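Local coordinates for tail fiber protein (Acinetobacter phage AM24, PDB 5W5P) that probably recognises, and may degrade, the capsular polysaccharide of Acinetobacter baumannii as the trimeric tailspike of the phage, at residues Glu475-Ser489 and Asn611-Thr623. Numbering follows the deposited sequence.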
loop_
_atom_site.group_PDB
_atom_site.type_symbol
_atom_site.label_atom_id
_atom_site.label_comp_id
_atom_site.label_asym_id
_atom_site.label_seq_id
_atom_site.Cartn_x
_atom_site.Cartn_y
_atom_site.Cartn_z
ATOM N N GLU A 475 -7.702 -24.148 -36.665
ATOM C CA GLU A 475 -8.967 -24.694 -36.192
ATOM C C GLU A 475 -9.471 -23.821 -35.054
ATOM O O GLU A 475 -8.775 -23.641 -34.050
ATOM C CB GLU A 475 -8.794 -26.144 -35.743
ATOM C CG GLU A 475 -10.039 -26.753 -35.122
ATOM C CD GLU A 475 -9.791 -28.145 -34.581
ATOM O OE1 GLU A 475 -9.734 -28.304 -33.343
ATOM O OE2 GLU A 475 -9.651 -29.082 -35.391
ATOM N N ILE A 476 -10.667 -23.273 -35.217
ATOM C CA ILE A 476 -11.312 -22.488 -34.177
ATOM C C ILE A 476 -12.560 -23.232 -33.726
ATOM O O ILE A 476 -13.100 -24.083 -34.440
ATOM C CB ILE A 476 -11.658 -21.063 -34.655
ATOM C CG1 ILE A 476 -12.739 -21.110 -35.734
ATOM C CG2 ILE A 476 -10.409 -20.352 -35.172
ATOM C CD1 ILE A 476 -13.070 -19.758 -36.319
ATOM N N ASP A 477 -13.023 -22.910 -32.520
ATOM C CA ASP A 477 -14.186 -23.570 -31.941
ATOM C C ASP A 477 -15.204 -22.539 -31.479
ATOM O O ASP A 477 -14.843 -21.459 -31.002
ATOM C CB ASP A 477 -13.791 -24.474 -30.768
ATOM C CG ASP A 477 -14.727 -25.657 -30.603
ATOM O OD1 ASP A 477 -15.924 -25.527 -30.935
ATOM O OD2 ASP A 477 -14.259 -26.722 -30.148
ATOM N N THR A 478 -16.483 -22.886 -31.627
ATOM C CA THR A 478 -17.590 -22.027 -31.223
ATOM C C THR A 478 -18.398 -22.623 -30.076
ATOM O O THR A 478 -19.443 -22.069 -29.714
ATOM C CB THR A 478 -18.512 -21.755 -32.416
ATOM O OG1 THR A 478 -19.179 -22.967 -32.797
ATOM C CG2 THR A 478 -17.716 -21.230 -33.601
ATOM N N ASN A 479 -17.934 -23.733 -29.494
ATOM C CA ASN A 479 -18.738 -24.460 -28.516
ATOM C C ASN A 479 -19.017 -23.619 -27.275
ATOM O O ASN A 479 -20.088 -23.733 -26.670
ATOM C CB ASN A 479 -18.040 -25.766 -28.135
ATOM C CG ASN A 479 -16.738 -25.541 -27.379
ATOM O OD1 ASN A 479 -15.926 -24.695 -27.755
ATOM N ND2 ASN A 479 -16.537 -26.297 -26.302
ATOM N N LEU A 480 -18.067 -22.773 -26.879
ATOM C CA LEU A 480 -18.286 -21.922 -25.715
ATOM C C LEU A 480 -19.154 -20.714 -26.047
ATOM O O LEU A 480 -19.850 -20.201 -25.164
ATOM C CB LEU A 480 -16.940 -21.489 -25.130
ATOM C CG LEU A 480 -16.083 -22.687 -24.709
ATOM C CD1 LEU A 480 -14.786 -22.243 -24.079
ATOM C CD2 LEU A 480 -16.852 -23.606 -23.767
ATOM N N ILE A 481 -19.137 -20.253 -27.302
ATOM C CA ILE A 481 -20.093 -19.234 -27.729
ATOM C C ILE A 481 -21.514 -19.760 -27.594
ATOM O O ILE A 481 -22.398 -19.084 -27.052
ATOM C CB ILE A 481 -19.800 -18.783 -29.171
ATOM C CG1 ILE A 481 -18.397 -18.190 -29.282
ATOM C CG2 ILE A 481 -20.831 -17.766 -29.627
ATOM C CD1 ILE A 481 -18.069 -17.701 -30.684
ATOM N N SER A 482 -21.757 -20.978 -28.090
ATOM C CA SER A 482 -23.074 -21.593 -27.965
ATOM C C SER A 482 -23.470 -21.837 -26.514
ATOM O O SER A 482 -24.667 -21.897 -26.214
ATOM C CB SER A 482 -23.116 -22.913 -28.735
ATOM O OG SER A 482 -22.804 -22.714 -30.103
ATOM N N ASN A 483 -22.495 -21.970 -25.610
ATOM C CA ASN A 483 -22.799 -22.238 -24.210
ATOM C C ASN A 483 -23.340 -21.016 -23.479
ATOM O O ASN A 483 -23.977 -21.173 -22.434
ATOM C CB ASN A 483 -21.551 -22.759 -23.497
ATOM C CG ASN A 483 -21.512 -24.272 -23.421
ATOM O OD1 ASN A 483 -21.476 -24.847 -22.331
ATOM N ND2 ASN A 483 -21.535 -24.927 -24.579
ATOM N N LEU A 484 -23.101 -19.809 -23.996
ATOM C CA LEU A 484 -23.593 -18.602 -23.344
ATOM C C LEU A 484 -25.116 -18.611 -23.268
ATOM O O LEU A 484 -25.803 -19.112 -24.163
ATOM C CB LEU A 484 -23.117 -17.357 -24.094
ATOM C CG LEU A 484 -21.601 -17.220 -24.228
ATOM C CD1 LEU A 484 -21.239 -15.948 -24.980
ATOM C CD2 LEU A 484 -20.947 -17.246 -22.860
ATOM N N ALA A 485 -25.643 -18.043 -22.183
ATOM C CA ALA A 485 -27.082 -18.109 -21.944
ATOM C C ALA A 485 -27.844 -17.172 -22.874
ATOM O O ALA A 485 -28.861 -17.559 -23.459
ATOM C CB ALA A 485 -27.387 -17.784 -20.482
ATOM N N SER A 486 -27.365 -15.941 -23.031
ATOM C CA SER A 486 -28.085 -14.919 -23.780
ATOM C C SER A 486 -27.686 -14.928 -25.249
ATOM O O SER A 486 -26.506 -15.069 -25.587
ATOM C CB SER A 486 -27.829 -13.534 -23.184
ATOM O OG SER A 486 -28.757 -13.259 -22.149
ATOM N N GLN A 487 -28.685 -14.762 -26.121
ATOM C CA GLN A 487 -28.408 -14.688 -27.552
ATOM C C GLN A 487 -27.550 -13.476 -27.889
ATOM O O GLN A 487 -26.640 -13.565 -28.721
ATOM C CB GLN A 487 -29.716 -14.654 -28.345
ATOM C CG GLN A 487 -30.373 -16.016 -28.528
ATOM C CD GLN A 487 -31.708 -15.926 -29.243
ATOM O OE1 GLN A 487 -32.301 -14.850 -29.340
ATOM N NE2 GLN A 487 -32.195 -17.060 -29.736
ATOM N N SER A 488 -27.811 -12.338 -27.242
ATOM C CA SER A 488 -27.108 -11.105 -27.578
ATOM C C SER A 488 -25.632 -11.130 -27.197
ATOM O O SER A 488 -24.874 -10.285 -27.682
ATOM C CB SER A 488 -27.797 -9.915 -26.909
ATOM O OG SER A 488 -27.988 -10.149 -25.525
ATOM N N SER A 489 -25.202 -12.073 -26.359
ATOM C CA SER A 489 -23.804 -12.157 -25.958
ATOM C C SER A 489 -22.939 -12.964 -26.917
ATOM O O SER A 489 -21.712 -12.939 -26.780
ATOM C CB SER A 489 -23.681 -12.775 -24.559
ATOM O OG SER A 489 -24.728 -12.349 -23.715
ATOM N N ASN A 611 -21.045 -6.148 -29.600
ATOM C CA ASN A 611 -22.217 -6.626 -30.330
ATOM C C ASN A 611 -23.438 -5.919 -29.747
ATOM O O ASN A 611 -23.329 -4.865 -29.112
ATOM C CB ASN A 611 -22.315 -8.161 -30.279
ATOM C CG ASN A 611 -22.336 -8.709 -28.859
ATOM O OD1 ASN A 611 -22.681 -8.005 -27.909
ATOM N ND2 ASN A 611 -21.973 -9.980 -28.714
ATOM N N SER A 612 -24.622 -6.497 -29.966
ATOM C CA SER A 612 -25.861 -5.920 -29.458
ATOM C C SER A 612 -26.071 -6.173 -27.972
ATOM O O SER A 612 -26.969 -5.565 -27.379
ATOM C CB SER A 612 -27.058 -6.468 -30.237
ATOM O OG SER A 612 -27.157 -5.856 -31.510
ATOM N N GLY A 613 -25.280 -7.056 -27.365
ATOM C CA GLY A 613 -25.390 -7.366 -25.961
ATOM C C GLY A 613 -24.272 -6.750 -25.142
ATOM O O GLY A 613 -23.546 -5.858 -25.587
ATOM N N ALA A 614 -24.137 -7.254 -23.917
ATOM C CA ALA A 614 -23.146 -6.751 -22.980
ATOM C C ALA A 614 -21.848 -7.544 -23.019
ATOM O O ALA A 614 -21.099 -7.534 -22.039
ATOM C CB ALA A 614 -23.719 -6.742 -21.560
ATOM N N SER A 615 -21.556 -8.213 -24.130
ATOM C CA SER A 615 -20.346 -9.018 -24.218
ATOM C C SER A 615 -19.113 -8.122 -24.241
ATOM O O SER A 615 -19.026 -7.184 -25.040
ATOM C CB SER A 615 -20.383 -9.900 -25.466
ATOM O OG SER A 615 -19.158 -10.597 -25.636
ATOM N N VAL A 616 -18.160 -8.409 -23.357
ATOM C CA VAL A 616 -16.881 -7.713 -23.361
ATOM C C VAL A 616 -15.747 -8.578 -23.898
ATOM O O VAL A 616 -14.707 -8.027 -24.292
ATOM C CB VAL A 616 -16.529 -7.172 -21.958
ATOM C CG1 VAL A 616 -17.402 -5.969 -21.625
ATOM C CG2 VAL A 616 -16.685 -8.260 -20.910
ATOM N N ALA A 617 -15.912 -9.901 -23.941
ATOM C CA ALA A 617 -14.914 -10.805 -24.512
ATOM C C ALA A 617 -15.619 -11.854 -25.366
ATOM O O ALA A 617 -16.282 -12.749 -24.832
ATOM C CB ALA A 617 -14.084 -11.472 -23.418
ATOM N N GLY A 618 -15.458 -11.762 -26.687
ATOM C CA GLY A 618 -15.973 -12.784 -27.579
ATOM C C GLY A 618 -15.375 -14.153 -27.312
ATOM O O GLY A 618 -14.157 -14.296 -27.171
ATOM N N GLN A 619 -16.220 -15.177 -27.255
ATOM C CA GLN A 619 -15.794 -16.501 -26.826
ATOM C C GLN A 619 -15.342 -17.398 -27.984
ATOM O O GLN A 619 -15.226 -18.615 -27.799
ATOM C CB GLN A 619 -16.915 -17.176 -26.030
ATOM C CG GLN A 619 -17.128 -16.578 -24.642
ATOM C CD GLN A 619 -15.827 -16.398 -23.865
ATOM O OE1 GLN A 619 -15.263 -17.359 -23.331
ATOM N NE2 GLN A 619 -15.352 -15.162 -23.797
ATOM N N ILE A 620 -15.094 -16.831 -29.169
ATOM C CA ILE A 620 -14.372 -17.567 -30.202
ATOM C C ILE A 620 -12.910 -17.686 -29.786
ATOM O O ILE A 620 -12.346 -16.772 -29.167
ATOM C CB ILE A 620 -14.514 -16.879 -31.573
ATOM C CG1 ILE A 620 -13.984 -17.780 -32.691
ATOM C CG2 ILE A 620 -13.788 -15.537 -31.599
ATOM C CD1 ILE A 620 -15.008 -18.770 -33.207
ATOM N N TYR A 621 -12.289 -18.822 -30.103
ATOM C CA TYR A 621 -10.916 -19.061 -29.675
ATOM C C TYR A 621 -10.270 -20.073 -30.608
ATOM O O TYR A 621 -10.971 -20.917 -31.178
ATOM C CB TYR A 621 -10.863 -19.563 -28.220
ATOM C CG TYR A 621 -11.477 -20.928 -28.002
ATOM C CD1 TYR A 621 -12.841 -21.065 -27.792
ATOM C CD2 TYR A 621 -10.695 -22.077 -28.001
ATOM C CE1 TYR A 621 -13.411 -22.307 -27.586
ATOM C CE2 TYR A 621 -11.258 -23.327 -27.803
ATOM C CZ TYR A 621 -12.618 -23.435 -27.593
ATOM O OH TYR A 621 -13.189 -24.671 -27.388
ATOM N N PRO A 622 -8.948 -20.018 -30.781
ATOM C CA PRO A 622 -8.258 -21.025 -31.593
ATOM C C PRO A 622 -7.894 -22.246 -30.766
ATOM O O PRO A 622 -7.540 -22.153 -29.590
ATOM C CB PRO A 622 -7.003 -20.277 -32.059
ATOM C CG PRO A 622 -6.702 -19.344 -30.922
ATOM C CD PRO A 622 -8.021 -18.993 -30.268
ATOM N N THR A 623 -7.988 -23.413 -31.396
ATOM C CA THR A 623 -7.722 -24.674 -30.711
ATOM C C THR A 623 -6.263 -25.085 -30.852
ATOM O O THR A 623 -5.503 -24.462 -31.591
ATOM C CB THR A 623 -8.607 -25.806 -31.245
ATOM O OG1 THR A 623 -8.143 -26.201 -32.541
ATOM C CG2 THR A 623 -10.048 -25.347 -31.343
ATOM O OXT THR A 623 -5.818 -26.047 -30.228
HETATM O O HOH W 1 -16.374 -20.740 -28.505
HETATM O O HOH W 2 -12.058 -27.234 -28.383
HETATM O O HOH W 3 -25.816 -9.536 -23.554
HETATM O O HOH W 4 -25.321 -9.341 -30.154
HETATM O O HOH W 5 -19.390 -13.088 -25.073
HETATM O O HOH W 6 -19.036 -14.492 -27.612
#
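Tyr-621 lies alongside Asp-477, their side chains pointing the same way from one face of a short antiparallel pairing. The ring and carboxylate planes are only 24° apart, and Asp-477 CB sits 3.5 Å from Tyr-621 CZ. With chi1 at 66°, the ring stands between its own backbone N and carbonyl carbon, which brings CE1 to 3.8 Å from CD1 of Leu-480. An aromatic phenol suits this partly exposed place: its ring carbons pack against the leucine methyl, while a water bridges its OH to Asp-477 OD2. The other carboxylate oxygen, OD1, accepts from Asn-479 N in an Asx turn just ahead of a short, weakly bonded helical turn, and is also held by Thr-576.

Gln-619 and Ile-620 fill the angle between strand and helix. Ile-481 runs its CG1 over the Gln-619 backbone, 3.4 Å from C, and its CD1 reaches 3.8 Å from Ile-620 CB. Ile-620, whose CG1 lies anti to the backbone N, sets CD1 against both Thr-478 CG2 and Ile-476 CD1, beta-branched side chains whose methyls pack closely in a buried site while the threonine hydroxyl bonds to Thr-576. Gln-619 bends at chi2, so that its NE2 donates to Ala-617 O within its own loop; a water ties its carbonyl to Asp-477 O and Ile-481 N.

At the chain's end Thr-623 N donates to Glu-475 O (2.8 Å, 173°), and Asp-477 N donates to Tyr-621 O. Farther along, waters join Ser-488 and Ser-489 to the loop 612-619. Arg-438 of a second subunit packs on Leu-480 and Tyr-621. The pattern is that of a C-terminal tail added antiparallel, as a two-residue edge strand, to strand 470-477 in the β-rich C-terminal domain that follows the parallel β-helix of this trimeric tailspike.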